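Local atomic coordinates of fucolectin-related protein (Streptococcus pneumoniae, PDB entry 2WMF), a protein that probably hydrolyses host blood-group carbohydrate antigens, as the catalytic module of a family 98 glycoside hydrolase. Residues N281-G286 against N323-K328; K416-D421 against V446-Y451; V427-Y432 against V469-P474. All coordinates share one frame; numbering follows the deposited sequence.

Contact 1 of 3, residues N281-G286 against N323-K328; sequences NVYTGG and NPAPSK
Tyr283 and Asn323 supply the one direct hydrogen bond of this contact: the phenol OH donates to the backbone O of Asn323 at 2.6 Å. That oxygen lies at the ring edge, in the plane of the phenol, whereas the donor sits 47° out of the carbonyl plane and so misses the lone pairs. With CG anti to the backbone N (chi1 171°), the Tyr283 ring is turned toward residues 323-325. A second polar link runs through a water, which donates to Gly286 O and to Pro326 O, each at 2.8 Å.

The apolar contact is that of Ala325 CB with Tyr283 CE1, 3.8 Å apart. C-H groups against carbonyl oxygens form a third kind: Pro326 CD lies 3.2 Å from Tyr283 O, and Gly286 CA makes a CA-H...O contact with Pro326 O at 3.5 Å. Val331 and Arg334 of helix 328-334 and Val427 of strand 423-427 also touch Pro326, while His319 meets the Tyr283 ring edge-to-face. Gly286, with its positive phi, is the C-prime residue of a Schellman motif, which here closes helix 272-283 just before strand 289-293, the last of the eight-stranded parallel beta/alpha barrel.

Contact 2 of 3, residues K416-D421 against V446-Y451; sequences KLYEGD and VMLPMY
Glu419 and Met447 form a hydrogen-bonded antiparallel pair, with Met447 N donating to Glu419 O at 2.8 Å and Glu419 N to Met447 O at 3.1 Å, both nearly straight. The pair joins the short edge strand 419-420 to strand 444-449 in a six-stranded antiparallel sheet of the C-terminal beta region. At the following non-hydrogen-bonded pair, Gly420 faces Val446, whose CA meets Glu419 O in a CA-H...O contact.

On one face the side chains of Glu419 and Met447 run alongside each other in the same direction. The Met447 chain, bent at chi2 and chi3, brings its methyl CE to 3.8 Å from Glu419 CG. Tyr418, just before the bridges, packs against Val446 and Leu448. Its CG is set between the backbone N and the carbonyl carbon (chi1 69°), and the ring crosses the valine at a slant; CE1 reaches Val446 CG1 at 3.8 Å, and CB packs 3.7 Å from Leu448 CD2. The phenol OH bonds to Gly422 O, tying the ring to the chain just past Asp421. Beyond the bridges, Pro449 CD sits 3.1 Å from Leu417 O, and the Tyr451 side chain crosses that of Leu417 at about a right angle, its OH 3.8 Å from Leu417 CD1.

Contact 3 of 3, residues V427-Y432 against V469-P474; sequences VGNSWY and VVKENP
Asn429, with a chi1 of 61° that holds its amide close over its own backbone, reaches across to Glu472, and Val469, with CG1 anti to its backbone N (chi1 -173°), sets that methyl over the Tyr432 ring. The methyl makes a CH-pi contact, CG1 being 3.7 Å from the ring centroid and offset toward the rim, with its closest approach at Tyr432 CZ (3.4 Å). Val469 CG2 also touches the ring, 3.5 Å from Tyr432 CE1.

The strands are antiparallel. Trp431 and Val470 form the hydrogen-bonded pair, with Trp431 N to Val470 O at 2.8 Å and Val470 N to Trp431 O at 2.9 Å. Ser430 with Lys471 and Tyr432 with Val469 are non-hydrogen-bonded pairs, and Ser430 OG rests 3.6 Å from Lys471 CB. Asn429 grips the strand end twice: its O accepts from Glu472 N at 2.9 Å, and its ND2 donates to Glu472 O at 2.8 Å from 46° above that carbonyl plane. The two bonds dock the type II' turn of residues 427-430 onto the end of strand 467-472; the turn, with Gly428 at positive phi, is itself closed by backbone bonds between Val427 and Ser430, as in a tight beta-hairpin.

Trp431 and Val470 point to one face, where Trp431 NE1 bonds to Pro449 O and its ring makes a cation-pi contact with Arg426, which also forms a salt bridge with Glu472, itself hydrogen-bonded to Thr452. On the opposite face, Tyr432 OH bonds to His319 of helix 307-322 and Lys471 NZ to Asn323 just after it. Strand 430-434 lies between 423-427 and 467-472, and strand 477-482 flanks the latter.

Along the chain, both segments of contact 1 precede the others, whereas those of contacts 2 and 3 interleave. Contact 1 joins the end of helix 272-283, just before the barrel's last strand, to the loop between helices 307-322 and 328-334; contacts 2 and 3 belong to two different antiparallel sheets of the C-terminal region. The centre of contact 3 lies about 13 Å from the centre of each of the others, while contacts 1 and 2 are about 21 Å apart between centres and do not touch. Contact 3 is therefore the middle element: Thr284 packs on Tyr432 from the barrel side, and Tyr451 N bonds to Glu472 OE2 from contact 2. Through it the barrel side meets the C-terminal sheets.

Contact 1 of 3, residues N281-G286 against N323-K328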
loop_
_atom_site.group_PDB
_atom_site.type_symbol
_atom_site.label_atom_id
_atom_site.label_comp_id
_atom_site.label_asym_id
_atom_site.label_seq_id
_atom_site.Cartn_x
_atom_site.Cartn_y
_atom_site.Cartn_z
ATOM N N ASN A 281 -0.931 3.440 5.480
ATOM C CA ASN A 281 -1.101 4.773 4.925
ATOM C C ASN A 281 -2.270 4.831 3.951
ATOM O O ASN A 281 -2.946 5.866 3.853
ATOM C CB ASN A 281 0.179 5.184 4.174
ATOM C CG ASN A 281 1.328 5.576 5.101
ATOM O OD1 ASN A 281 1.217 5.557 6.338
ATOM N ND2 ASN A 281 2.472 5.884 4.481
ATOM N N VAL A 282 -2.435 3.741 3.213
ATOM C CA VAL A 282 -3.513 3.629 2.193
ATOM C C VAL A 282 -4.853 3.392 2.919
ATOM O O VAL A 282 -5.823 4.179 2.747
ATOM C CB VAL A 282 -3.179 2.538 1.166
ATOM C CG1 VAL A 282 -4.397 2.224 0.296
ATOM C CG2 VAL A 282 -1.937 2.987 0.299
ATOM N N TYR A 283 -4.870 2.351 3.730
ATOM C CA TYR A 283 -6.058 1.960 4.538
ATOM C C TYR A 283 -6.660 3.160 5.291
ATOM O O TYR A 283 -7.868 3.470 5.172
ATOM C CB TYR A 283 -5.669 0.828 5.492
ATOM C CG TYR A 283 -6.730 0.513 6.494
ATOM C CD1 TYR A 283 -7.716 -0.416 6.206
ATOM C CD2 TYR A 283 -6.706 1.072 7.765
ATOM C CE1 TYR A 283 -8.701 -0.729 7.146
ATOM C CE2 TYR A 283 -7.691 0.751 8.720
ATOM C CZ TYR A 283 -8.684 -0.151 8.395
ATOM O OH TYR A 283 -9.683 -0.435 9.360
ATOM N N THR A 284 -5.835 3.833 6.102
ATOM C CA THR A 284 -6.333 4.938 6.935
ATOM C C THR A 284 -6.752 6.157 6.134
ATOM O O THR A 284 -7.420 7.035 6.667
ATOM C CB THR A 284 -5.325 5.353 8.039
ATOM O OG1 THR A 284 -4.102 5.806 7.441
ATOM C CG2 THR A 284 -5.048 4.173 9.004
ATOM N N GLY A 285 -6.297 6.233 4.869
ATOM C CA GLY A 285 -6.687 7.268 3.896
ATOM C C GLY A 285 -7.906 6.915 3.079
ATOM O O GLY A 285 -8.267 7.639 2.161
ATOM N N GLY A 286 -8.546 5.810 3.415
ATOM C CA GLY A 286 -9.701 5.343 2.666
ATOM C C GLY A 286 -9.472 4.426 1.467
ATOM O O GLY A 286 -10.402 4.047 0.736
ATOM N N ASN A 323 -11.942 -5.019 9.648
ATOM C CA ASN A 323 -12.217 -3.672 10.094
ATOM C C ASN A 323 -12.248 -2.751 8.888
ATOM O O ASN A 323 -11.188 -2.285 8.438
ATOM C CB ASN A 323 -11.116 -3.223 11.038
ATOM C CG ASN A 323 -10.956 -4.143 12.197
ATOM O OD1 ASN A 323 -11.674 -4.007 13.182
ATOM N ND2 ASN A 323 -10.067 -5.146 12.075
ATOM N N PRO A 324 -13.448 -2.502 8.314
ATOM C CA PRO A 324 -13.514 -1.667 7.120
ATOM C C PRO A 324 -12.770 -0.346 7.245
ATOM O O PRO A 324 -12.847 0.319 8.276
ATOM C CB PRO A 324 -15.020 -1.438 6.954
ATOM C CG PRO A 324 -15.613 -2.742 7.476
ATOM C CD PRO A 324 -14.784 -2.985 8.712
ATOM N N ALA A 325 -12.034 0.010 6.183
ATOM C CA ALA A 325 -11.389 1.315 6.105
ATOM C C ALA A 325 -12.366 2.463 6.273
ATOM O O ALA A 325 -13.562 2.302 6.047
ATOM C CB ALA A 325 -10.691 1.473 4.756
ATOM N N PRO A 326 -11.854 3.646 6.610
ATOM C CA PRO A 326 -12.748 4.796 6.608
ATOM C C PRO A 326 -13.464 4.947 5.283
ATOM O O PRO A 326 -12.842 4.880 4.233
ATOM C CB PRO A 326 -11.826 5.988 6.857
ATOM C CG PRO A 326 -10.574 5.389 7.478
ATOM C CD PRO A 326 -10.470 3.998 6.987
ATOM N N SER A 327 -14.777 5.131 5.332
ATOM C CA SER A 327 -15.554 5.385 4.150
ATOM C C SER A 327 -15.319 6.766 3.548
ATOM O O SER A 327 -14.724 7.631 4.192
ATOM C CB SER A 327 -17.040 5.258 4.541
ATOM O OG SER A 327 -17.390 6.319 5.409
ATOM N N LYS A 328 -15.784 6.995 2.319
ATOM C CA LYS A 328 -15.618 8.316 1.741
ATOM C C LYS A 328 -16.187 9.415 2.662
ATOM O O LYS A 328 -15.566 10.429 2.898
ATOM C CB LYS A 328 -16.276 8.369 0.354
ATOM C CG LYS A 328 -16.050 9.634 -0.440
ATOM C CD LYS A 328 -16.916 9.634 -1.709
ATOM C CE LYS A 328 -16.857 10.901 -2.483
ATOM N NZ LYS A 328 -17.872 10.857 -3.624
HETATM O O HOH W 1 -13.004 3.538 1.754
#

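Contact 2 of 3, residues K416-D421 against V446-Y451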
loop_
_atom_site.group_PDB
_atom_site.type_symbol
_atom_site.label_atom_id
_atom_site.label_comp_id
_atom_site.label_asym_id
_atom_site.label_seq_id
_atom_site.Cartn_x
_atom_site.Cartn_y
_atom_site.Cartn_z
ATOM N N LYS A 416 -3.794 19.140 18.218
ATOM C CA LYS A 416 -2.746 18.170 18.559
ATOM C C LYS A 416 -3.376 17.104 19.460
ATOM O O LYS A 416 -4.035 17.442 20.470
ATOM C CB LYS A 416 -1.557 18.867 19.255
ATOM C CG LYS A 416 -0.319 17.966 19.377
ATOM C CD LYS A 416 0.806 18.693 20.089
ATOM C CE LYS A 416 1.951 17.783 20.351
ATOM N NZ LYS A 416 3.163 18.484 20.880
ATOM N N LEU A 417 -3.204 15.842 19.069
ATOM C CA LEU A 417 -3.886 14.736 19.739
ATOM C C LEU A 417 -3.016 13.802 20.566
ATOM O O LEU A 417 -3.543 12.975 21.304
ATOM C CB LEU A 417 -4.667 13.880 18.729
ATOM C CG LEU A 417 -5.658 14.620 17.835
ATOM C CD1 LEU A 417 -6.440 13.682 16.901
ATOM C CD2 LEU A 417 -6.635 15.493 18.698
ATOM N N TYR A 418 -1.684 13.878 20.436
ATOM C CA TYR A 418 -0.840 13.015 21.226
ATOM C C TYR A 418 0.510 13.693 21.437
ATOM O O TYR A 418 0.806 14.682 20.738
ATOM C CB TYR A 418 -0.639 11.643 20.547
ATOM C CG TYR A 418 0.189 11.657 19.268
ATOM C CD1 TYR A 418 1.539 11.230 19.269
ATOM C CD2 TYR A 418 -0.368 12.100 18.047
ATOM C CE1 TYR A 418 2.298 11.248 18.087
ATOM C CE2 TYR A 418 0.405 12.131 16.855
ATOM C CZ TYR A 418 1.707 11.651 16.868
ATOM O OH TYR A 418 2.456 11.621 15.680
ATOM N N GLU A 419 1.293 13.132 22.359
ATOM C CA GLU A 419 2.650 13.577 22.629
ATOM C C GLU A 419 3.648 12.491 22.242
ATOM O O GLU A 419 3.327 11.297 22.201
ATOM C CB GLU A 419 2.818 13.901 24.122
ATOM C CG GLU A 419 1.922 15.026 24.608
ATOM C CD GLU A 419 2.324 16.378 24.047
ATOM O OE1 GLU A 419 3.462 16.554 23.603
ATOM O OE2 GLU A 419 1.475 17.301 24.047
ATOM N N GLY A 420 4.879 12.911 21.979
ATOM C CA GLY A 420 5.954 11.999 21.595
ATOM C C GLY A 420 6.429 12.242 20.174
ATOM O O GLY A 420 6.063 13.215 19.535
ATOM N N ASP A 421 7.340 11.373 19.737
ATOM C CA ASP A 421 7.977 11.482 18.430
ATOM C C ASP A 421 7.619 10.365 17.433
ATOM O O ASP A 421 8.145 10.408 16.323
ATOM C CB ASP A 421 9.506 11.618 18.518
ATOM C CG ASP A 421 10.208 10.478 19.269
ATOM O OD1 ASP A 421 9.560 9.497 19.691
ATOM O OD2 ASP A 421 11.476 10.575 19.430
ATOM N N VAL A 446 5.149 7.245 21.924
ATOM C CA VAL A 446 3.944 8.017 21.900
ATOM C C VAL A 446 3.238 7.880 23.231
ATOM O O VAL A 446 3.271 6.820 23.866
ATOM C CB VAL A 446 3.003 7.619 20.723
ATOM C CG1 VAL A 446 3.692 7.891 19.345
ATOM C CG2 VAL A 446 2.490 6.196 20.780
ATOM N N MET A 447 2.601 8.983 23.608
ATOM C CA MET A 447 1.653 9.019 24.739
ATOM C C MET A 447 0.332 9.467 24.144
ATOM O O MET A 447 0.214 10.574 23.647
ATOM C CB MET A 447 2.112 10.006 25.818
ATOM C CG MET A 447 1.270 9.933 27.059
ATOM S SD MET A 447 -0.365 10.673 27.019
ATOM C CE MET A 447 -0.127 12.383 26.427
ATOM N N LEU A 448 -0.635 8.548 24.192
ATOM C CA LEU A 448 -1.925 8.678 23.553
ATOM C C LEU A 448 -3.050 8.866 24.580
ATOM O O LEU A 448 -3.421 7.934 25.297
ATOM C CB LEU A 448 -2.189 7.407 22.755
ATOM C CG LEU A 448 -1.147 6.885 21.776
ATOM C CD1 LEU A 448 -1.552 5.535 21.153
ATOM C CD2 LEU A 448 -0.820 7.928 20.707
ATOM N N PRO A 449 -3.604 10.084 24.642
ATOM C CA PRO A 449 -4.852 10.263 25.401
ATOM C C PRO A 449 -5.890 9.290 24.848
ATOM O O PRO A 449 -5.897 8.983 23.644
ATOM C CB PRO A 449 -5.269 11.700 25.070
ATOM C CG PRO A 449 -4.009 12.400 24.612
ATOM C CD PRO A 449 -3.227 11.306 23.918
ATOM N N MET A 450 -6.766 8.810 25.720
ATOM C CA MET A 450 -7.782 7.856 25.303
ATOM C C MET A 450 -9.163 8.496 25.432
ATOM O O MET A 450 -9.344 9.481 26.138
ATOM C CB MET A 450 -7.662 6.564 26.125
ATOM C CG MET A 450 -6.273 5.821 25.905
ATOM S SD MET A 450 -6.043 5.256 24.192
ATOM C CE MET A 450 -6.871 3.665 24.360
ATOM N N TYR A 451 -10.110 7.962 24.665
ATOM C CA TYR A 451 -11.416 8.626 24.448
ATOM C C TYR A 451 -12.550 7.912 25.181
ATOM O O TYR A 451 -13.704 8.329 25.100
ATOM C CB TYR A 451 -11.722 8.726 22.952
ATOM C CG TYR A 451 -10.792 9.663 22.150
ATOM C CD1 TYR A 451 -11.298 10.768 21.470
ATOM C CD2 TYR A 451 -9.406 9.402 22.059
ATOM C CE1 TYR A 451 -10.474 11.614 20.705
ATOM C CE2 TYR A 451 -8.571 10.240 21.287
ATOM C CZ TYR A 451 -9.093 11.347 20.644
ATOM O OH TYR A 451 -8.262 12.174 19.895
#

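Contact 3 of 3, residues V427-Y432 against V469-P474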
loop_
_atom_site.group_PDB
_atom_site.type_symbol
_atom_site.label_atom_id
_atom_site.label_comp_id
_atom_site.label_asym_id
_atom_site.label_seq_id
_atom_site.Cartn_x
_atom_site.Cartn_y
_atom_site.Cartn_z
ATOM N N VAL A 427 -8.349 7.492 14.088
ATOM C CA VAL A 427 -9.271 7.054 13.034
ATOM C C VAL A 427 -10.510 6.528 13.744
ATOM O O VAL A 427 -10.498 5.422 14.229
ATOM C CB VAL A 427 -8.624 5.970 12.160
ATOM C CG1 VAL A 427 -9.575 5.505 11.066
ATOM C CG2 VAL A 427 -7.309 6.481 11.548
ATOM N N GLY A 428 -11.552 7.350 13.843
ATOM C CA GLY A 428 -12.740 6.947 14.584
ATOM C C GLY A 428 -12.397 6.601 16.019
ATOM O O GLY A 428 -11.780 7.412 16.700
ATOM N N ASN A 429 -12.738 5.385 16.456
ATOM C CA ASN A 429 -12.464 4.946 17.834
ATOM C C ASN A 429 -11.165 4.188 17.972
ATOM O O ASN A 429 -10.990 3.457 18.931
ATOM C CB ASN A 429 -13.626 4.095 18.399
ATOM C CG ASN A 429 -13.888 2.817 17.613
ATOM O OD1 ASN A 429 -13.808 2.790 16.401
ATOM N ND2 ASN A 429 -14.261 1.768 18.311
ATOM N N SER A 430 -10.240 4.405 17.038
ATOM C CA SER A 430 -8.947 3.729 17.079
ATOM C C SER A 430 -7.746 4.682 16.913
ATOM O O SER A 430 -7.875 5.769 16.323
ATOM C CB SER A 430 -8.841 2.689 15.981
ATOM O OG SER A 430 -9.861 1.727 16.051
ATOM N N TRP A 431 -6.599 4.232 17.422
ATOM C CA TRP A 431 -5.314 4.814 17.131
ATOM C C TRP A 431 -4.557 3.876 16.202
ATOM O O TRP A 431 -4.464 2.672 16.465
ATOM C CB TRP A 431 -4.470 4.969 18.417
ATOM C CG TRP A 431 -4.839 6.124 19.309
ATOM C CD1 TRP A 431 -5.387 6.057 20.600
ATOM C CD2 TRP A 431 -4.578 7.489 19.053
ATOM N NE1 TRP A 431 -5.507 7.330 21.126
ATOM C CE2 TRP A 431 -4.985 8.234 20.223
ATOM C CE3 TRP A 431 -4.007 8.171 17.982
ATOM C CZ2 TRP A 431 -4.832 9.599 20.317
ATOM C CZ3 TRP A 431 -3.846 9.548 18.099
ATOM C CH2 TRP A 431 -4.284 10.245 19.244
ATOM N N TYR A 432 -3.978 4.452 15.146
ATOM C CA TYR A 432 -3.093 3.763 14.196
ATOM C C TYR A 432 -1.677 4.370 14.394
ATOM O O TYR A 432 -1.498 5.589 14.304
ATOM C CB TYR A 432 -3.573 3.934 12.743
ATOM C CG TYR A 432 -4.727 3.014 12.459
ATOM C CD1 TYR A 432 -4.491 1.769 11.896
ATOM C CD2 TYR A 432 -6.023 3.310 12.889
ATOM C CE1 TYR A 432 -5.501 0.834 11.737
ATOM C CE2 TYR A 432 -7.082 2.370 12.731
ATOM C CZ TYR A 432 -6.830 1.138 12.162
ATOM O OH TYR A 432 -7.851 0.209 12.025
ATOM N N VAL A 469 -2.177 -1.054 16.383
ATOM C CA VAL A 469 -3.518 -0.531 16.246
ATOM C C VAL A 469 -4.199 -0.739 17.580
ATOM O O VAL A 469 -4.211 -1.862 18.114
ATOM C CB VAL A 469 -4.347 -1.220 15.131
ATOM C CG1 VAL A 469 -5.716 -0.476 14.933
ATOM C CG2 VAL A 469 -3.582 -1.286 13.804
ATOM N N VAL A 470 -4.777 0.326 18.099
ATOM C CA VAL A 470 -5.502 0.230 19.373
ATOM C C VAL A 470 -6.950 0.662 19.139
ATOM O O VAL A 470 -7.212 1.823 18.779
ATOM C CB VAL A 470 -4.856 1.131 20.496
ATOM C CG1 VAL A 470 -5.699 1.087 21.808
ATOM C CG2 VAL A 470 -3.369 0.791 20.735
ATOM N N LYS A 471 -7.876 -0.273 19.319
ATOM C CA LYS A 471 -9.300 0.019 19.186
ATOM C C LYS A 471 -9.971 0.124 20.562
ATOM O O LYS A 471 -9.828 -0.780 21.411
ATOM C CB LYS A 471 -9.991 -1.079 18.371
ATOM C CG LYS A 471 -11.478 -0.809 18.144
ATOM C CD LYS A 471 -12.171 -1.845 17.238
ATOM C CE LYS A 471 -12.416 -1.264 15.862
ATOM N NZ LYS A 471 -13.096 -2.285 14.929
ATOM N N GLU A 472 -10.708 1.216 20.762
ATOM C CA GLU A 472 -11.475 1.411 21.990
ATOM C C GLU A 472 -12.909 0.957 21.770
ATOM O O GLU A 472 -13.686 1.624 21.085
ATOM C CB GLU A 472 -11.442 2.869 22.412
ATOM C CG GLU A 472 -10.022 3.418 22.612
ATOM C CD GLU A 472 -10.038 4.780 23.320
ATOM O OE1 GLU A 472 -10.355 4.781 24.525
ATOM O OE2 GLU A 472 -9.742 5.837 22.701
ATOM N N ASN A 473 -13.251 -0.199 22.344
ATOM C CA ASN A 473 -14.637 -0.634 22.434
ATOM C C ASN A 473 -15.206 -0.011 23.690
ATOM O O ASN A 473 -14.470 0.607 24.467
ATOM C CB ASN A 473 -14.729 -2.150 22.447
ATOM C CG ASN A 473 -14.263 -2.760 21.127
ATOM O OD1 ASN A 473 -13.368 -3.649 21.102
ATOM N ND2 ASN A 473 -14.881 -2.325 20.032
ATOM N N PRO A 474 -16.529 -0.113 23.875
ATOM C CA PRO A 474 -17.073 0.465 25.093
ATOM C C PRO A 474 -16.415 0.035 26.406
ATOM O O PRO A 474 -16.131 0.874 27.253
ATOM C CB PRO A 474 -18.564 0.067 25.032
ATOM C CG PRO A 474 -18.875 0.091 23.554
ATOM C CD PRO A 474 -17.607 -0.582 22.959
#